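Local atomic coordinates of telethonin (Homo sapiens, PDB entry 1YA5), a protein that regulates muscle assembly as the titin cap, mediating the antiparallel assembly of titin molecules at the sarcomeric Z-disk. Residues Q58-M69 against G72-L83. The protein carries 4 engineered substitutions. Numbering follows the deposited sequence.
Sequences QVLVQRSPWLMM and GILGRGLQEYQL
Q82 meets M68 because, with CG opposite the backbone N, its chain bends at chi2 (68°) and brings OE1 of the amide up to the methyl end of M68, a side chain itself folded at chi2 and chi3. Q82 OE1 thereby comes 3.4 Å from the M68 methyl CE, a van der Waals contact within a non-hydrogen-bonded antiparallel pair. With an alanine in place of M68, CG, SD and CE would be gone from beside OE1, which is likely to leave the Q82 amide, whose NE2 bond to L83 O is weak, freer to turn. At the other end, L74 holds CG anti to its backbone N (chi1 -177°), and its methyl CD2 lies 3.5 Å from Q58 NE2.

Backbone bonds fix both ends. L74 N donates to Q58 O (2.7 Å), while L60 and G72 exchange a reciprocal pair. M69 and Y81 form the second such pair, with Y81 N 2.8 Å from M69 O, and L83 N reaches L67 O at 2.6 Å with a nearly straight N-H...O angle of 168°. Apolar contacts accompany these bonds: L83 CD1 sits 3.9 Å from M69 SD, and L60 CD2 is 4.0 Å from L78 CD1, their side chains crossing at about a right angle.

V59 and L67 also pack on apolar side chains of a chain of another protein, and L60 on one of a further such chain, consistent with titin binding. The type I turn S64-L67 and the type II turn I73-R76 reverse the chain, making strands 49-62, 68-73 and 78-82 an antiparallel beta meander of two consecutive hairpins in the N-terminal part of telethonin.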
loop_
_atom_site.group_PDB
_atom_site.type_symbol
_atom_site.label_atom_id
_atom_site.label_comp_id
_atom_site.label_asym_id
_atom_site.label_seq_id
_atom_site.Cartn_x
_atom_site.Cartn_y
_atom_site.Cartn_z
ATOM N N GLN C 58 -2.454 -2.083 6.884
ATOM C CA GLN C 58 -2.648 -0.989 5.946
ATOM C C GLN C 58 -2.007 -1.400 4.628
ATOM O O GLN C 58 -0.817 -1.708 4.574
ATOM C CB GLN C 58 -1.962 0.286 6.468
ATOM C CG GLN C 58 -2.512 0.858 7.797
ATOM C CD GLN C 58 -1.471 1.697 8.559
ATOM O OE1 GLN C 58 -1.614 2.911 8.683
ATOM N NE2 GLN C 58 -0.421 1.041 9.067
ATOM N N VAL C 59 -2.803 -1.411 3.570
ATOM C CA VAL C 59 -2.281 -1.737 2.266
ATOM C C VAL C 59 -2.035 -0.550 1.356
ATOM O O VAL C 59 -2.749 0.455 1.386
ATOM C CB VAL C 59 -3.043 -2.874 1.554
ATOM C CG1 VAL C 59 -4.283 -3.309 2.344
ATOM C CG2 VAL C 59 -3.367 -2.499 0.131
ATOM N N LEU C 60 -0.987 -0.686 0.561
ATOM C CA LEU C 60 -0.513 0.387 -0.256
ATOM C C LEU C 60 -0.588 -0.014 -1.695
ATOM O O LEU C 60 -0.057 -1.059 -2.096
ATOM C CB LEU C 60 0.925 0.713 0.113
ATOM C CG LEU C 60 1.519 1.973 -0.510
ATOM C CD1 LEU C 60 2.195 2.718 0.589
ATOM C CD2 LEU C 60 2.511 1.638 -1.653
ATOM N N VAL C 61 -1.276 0.807 -2.475
ATOM C CA VAL C 61 -1.269 0.684 -3.927
ATOM C C VAL C 61 -0.811 2.012 -4.484
ATOM O O VAL C 61 -1.392 3.059 -4.160
ATOM C CB VAL C 61 -2.654 0.339 -4.524
ATOM C CG1 VAL C 61 -2.544 0.099 -6.056
ATOM C CG2 VAL C 61 -3.263 -0.870 -3.817
ATOM N N GLN C 62 0.247 1.944 -5.294
ATOM C CA GLN C 62 0.804 3.078 -6.016
ATOM C C GLN C 62 0.907 2.786 -7.529
ATOM O O GLN C 62 1.313 1.707 -7.935
ATOM C CB GLN C 62 2.188 3.363 -5.463
ATOM C CG GLN C 62 3.080 4.105 -6.389
ATOM C CD GLN C 62 4.099 4.900 -5.649
ATOM O OE1 GLN C 62 3.868 6.070 -5.311
ATOM N NE2 GLN C 62 5.258 4.277 -5.379
ATOM N N ARG C 63 0.533 3.762 -8.350
ATOM C CA ARG C 63 0.579 3.632 -9.817
ATOM C C ARG C 63 1.248 4.839 -10.455
ATOM O O ARG C 63 1.531 5.852 -9.794
ATOM C CB ARG C 63 -0.836 3.468 -10.399
ATOM C CG ARG C 63 -1.778 4.603 -10.047
ATOM C CD ARG C 63 -3.273 4.232 -10.257
ATOM N NE ARG C 63 -3.831 3.420 -9.172
ATOM C CZ ARG C 63 -3.853 3.810 -7.900
ATOM N NH1 ARG C 63 -3.352 4.985 -7.579
ATOM N NH2 ARG C 63 -4.359 3.042 -6.942
ATOM N N SER C 64 1.517 4.741 -11.745
ATOM C CA SER C 64 2.218 5.825 -12.405
ATOM C C SER C 64 1.858 5.940 -13.872
ATOM O O SER C 64 1.210 5.054 -14.450
ATOM C CB SER C 64 3.725 5.701 -12.212
ATOM O OG SER C 64 4.242 4.538 -12.834
ATOM N N PRO C 65 2.264 7.059 -14.483
ATOM C CA PRO C 65 2.102 7.222 -15.918
ATOM C C PRO C 65 3.057 6.313 -16.685
ATOM O O PRO C 65 2.679 5.813 -17.726
ATOM C CB PRO C 65 2.448 8.690 -16.158
ATOM C CG PRO C 65 2.522 9.317 -14.824
ATOM C CD PRO C 65 2.877 8.239 -13.850
ATOM N N TRP C 66 4.274 6.087 -16.212
ATOM C CA TRP C 66 5.130 5.177 -16.979
ATOM C C TRP C 66 4.895 3.682 -16.698
ATOM O O TRP C 66 5.820 2.882 -16.796
ATOM C CB TRP C 66 6.602 5.527 -16.825
ATOM C CG TRP C 66 7.059 5.693 -15.418
ATOM C CD1 TRP C 66 7.872 4.854 -14.718
ATOM C CD2 TRP C 66 6.744 6.775 -14.528
ATOM N NE1 TRP C 66 8.097 5.347 -13.461
ATOM C CE2 TRP C 66 7.407 6.519 -13.309
ATOM C CE3 TRP C 66 5.967 7.930 -14.642
ATOM C CZ2 TRP C 66 7.333 7.388 -12.214
ATOM C CZ3 TRP C 66 5.882 8.790 -13.553
ATOM C CH2 TRP C 66 6.564 8.513 -12.354
ATOM N N LEU C 67 3.663 3.325 -16.325
ATOM C CA LEU C 67 3.206 1.929 -16.273
ATOM C C LEU C 67 3.957 1.023 -15.274
ATOM O O LEU C 67 4.157 -0.183 -15.501
ATOM C CB LEU C 67 3.201 1.334 -17.677
ATOM C CG LEU C 67 2.284 2.021 -18.693
ATOM C CD1 LEU C 67 2.719 1.725 -20.116
ATOM C CD2 LEU C 67 0.826 1.602 -18.496
ATOM N N MET C 68 4.366 1.619 -14.160
ATOM C CA MET C 68 4.968 0.894 -13.073
ATOM C C MET C 68 4.005 0.947 -11.886
ATOM O O MET C 68 3.595 2.043 -11.429
ATOM C CB MET C 68 6.259 1.576 -12.701
ATOM C CG MET C 68 7.441 0.640 -12.704
ATOM S SD MET C 68 8.921 1.431 -13.357
ATOM C CE MET C 68 8.367 1.822 -14.973
ATOM N N MET C 69 3.622 -0.227 -11.393
ATOM C CA MET C 69 2.849 -0.284 -10.175
ATOM C C MET C 69 3.692 -0.748 -9.003
ATOM O O MET C 69 4.714 -1.458 -9.144
ATOM C CB MET C 69 1.640 -1.186 -10.333
ATOM C CG MET C 69 0.448 -0.458 -10.828
ATOM S SD MET C 69 -1.005 -1.461 -10.842
ATOM C CE MET C 69 -1.928 -0.605 -9.547
ATOM N N GLY C 72 1.819 -3.304 -1.650
ATOM C CA GLY C 72 2.201 -4.147 -0.533
ATOM C C GLY C 72 1.570 -3.731 0.773
ATOM O O GLY C 72 0.600 -2.956 0.806
ATOM N N ILE C 73 2.121 -4.268 1.858
ATOM C CA ILE C 73 1.590 -4.052 3.196
ATOM C C ILE C 73 2.477 -3.049 3.887
ATOM O O ILE C 73 3.689 -3.236 3.986
ATOM C CB ILE C 73 1.508 -5.382 3.989
ATOM C CG1 ILE C 73 0.560 -6.376 3.283
ATOM C CG2 ILE C 73 0.968 -5.142 5.388
ATOM C CD1 ILE C 73 -0.948 -5.967 3.363
ATOM N N LEU C 74 1.881 -1.962 4.334
ATOM C CA LEU C 74 2.648 -0.927 4.968
ATOM C C LEU C 74 3.364 -1.543 6.152
ATOM O O LEU C 74 2.720 -2.097 7.040
ATOM C CB LEU C 74 1.740 0.206 5.447
ATOM C CG LEU C 74 2.568 1.339 6.053
ATOM C CD1 LEU C 74 3.504 1.963 5.009
ATOM C CD2 LEU C 74 1.681 2.396 6.673
ATOM N N GLY C 75 4.691 -1.477 6.159
ATOM C CA GLY C 75 5.423 -1.958 7.304
ATOM C C GLY C 75 6.085 -3.267 6.973
ATOM O O GLY C 75 6.982 -3.717 7.670
ATOM N N ARG C 76 5.637 -3.896 5.901
ATOM C CA ARG C 76 6.356 -5.040 5.369
ATOM C C ARG C 76 6.909 -4.673 3.999
ATOM O O ARG C 76 7.463 -3.585 3.824
ATOM C CB ARG C 76 5.444 -6.258 5.323
ATOM C CG ARG C 76 4.688 -6.472 6.633
ATOM C CD ARG C 76 3.429 -7.315 6.453
ATOM N NE ARG C 76 3.588 -8.690 6.934
ATOM C CZ ARG C 76 4.394 -9.599 6.390
ATOM N NH1 ARG C 76 5.139 -9.300 5.330
ATOM N NH2 ARG C 76 4.455 -10.819 6.910
ATOM N N GLY C 77 6.747 -5.558 3.028
ATOM C CA GLY C 77 7.368 -5.349 1.714
ATOM C C GLY C 77 6.560 -4.578 0.683
ATOM O O GLY C 77 5.322 -4.451 0.782
ATOM N N LEU C 78 7.264 -4.050 -0.316
ATOM C CA LEU C 78 6.590 -3.604 -1.521
ATOM C C LEU C 78 6.882 -4.540 -2.660
ATOM O O LEU C 78 7.933 -5.168 -2.701
ATOM C CB LEU C 78 7.003 -2.200 -1.899
ATOM C CG LEU C 78 6.490 -1.120 -0.957
ATOM C CD1 LEU C 78 6.206 0.088 -1.802
ATOM C CD2 LEU C 78 5.227 -1.586 -0.215
ATOM N N GLN C 79 5.939 -4.655 -3.588
ATOM C CA GLN C 79 6.251 -5.362 -4.814
ATOM C C GLN C 79 5.970 -4.465 -5.986
ATOM O O GLN C 79 4.979 -3.718 -5.972
ATOM C CB GLN C 79 5.518 -6.700 -4.936
ATOM C CG GLN C 79 5.610 -7.304 -6.334
ATOM C CD GLN C 79 5.652 -8.814 -6.339
ATOM O OE1 GLN C 79 5.750 -9.438 -5.291
ATOM N NE2 GLN C 79 5.571 -9.409 -7.520
ATOM N N GLU C 80 6.850 -4.555 -6.988
ATOM C CA GLU C 80 6.784 -3.710 -8.160
ATOM C C GLU C 80 6.463 -4.488 -9.436
ATOM O O GLU C 80 7.054 -5.534 -9.716
ATOM C CB GLU C 80 8.089 -2.945 -8.306
ATOM C CG GLU C 80 8.098 -1.907 -9.413
ATOM C CD GLU C 80 9.325 -1.008 -9.351
ATOM O OE1 GLU C 80 9.168 0.134 -8.846
ATOM O OE2 GLU C 80 10.432 -1.427 -9.805
ATOM N N TYR C 81 5.533 -3.962 -10.221
ATOM C CA TYR C 81 5.107 -4.605 -11.452
ATOM C C TYR C 81 5.302 -3.689 -12.652
ATOM O O TYR C 81 5.124 -2.485 -12.550
ATOM C CB TYR C 81 3.636 -4.991 -11.350
ATOM C CG TYR C 81 3.315 -5.929 -10.205
ATOM C CD1 TYR C 81 3.103 -5.448 -8.917
ATOM C CD2 TYR C 81 3.185 -7.290 -10.420
ATOM C CE1 TYR C 81 2.786 -6.305 -7.880
ATOM C CE2 TYR C 81 2.873 -8.143 -9.400
ATOM C CZ TYR C 81 2.676 -7.660 -8.132
ATOM O OH TYR C 81 2.384 -8.547 -7.111
ATOM N N GLN C 82 5.659 -4.261 -13.794
ATOM C CA GLN C 82 5.732 -3.494 -15.023
ATOM C C GLN C 82 4.509 -3.721 -15.898
ATOM O O GLN C 82 4.308 -4.822 -16.355
ATOM C CB GLN C 82 6.964 -3.906 -15.795
ATOM C CG GLN C 82 7.055 -3.228 -17.156
ATOM C CD GLN C 82 7.294 -1.744 -17.013
ATOM O OE1 GLN C 82 8.188 -1.327 -16.265
ATOM N NE2 GLN C 82 6.484 -0.932 -17.703
ATOM N N LEU C 83 3.708 -2.687 -16.147
ATOM C CA LEU C 83 2.447 -2.849 -16.871
ATOM C C LEU C 83 2.600 -2.668 -18.364
ATOM O O LEU C 83 3.480 -1.944 -18.808
ATOM C CB LEU C 83 1.414 -1.842 -16.393
ATOM C CG LEU C 83 1.121 -1.751 -14.904
ATOM C CD1 LEU C 83 -0.307 -1.215 -14.679
ATOM C CD2 LEU C 83 1.286 -3.146 -14.351
#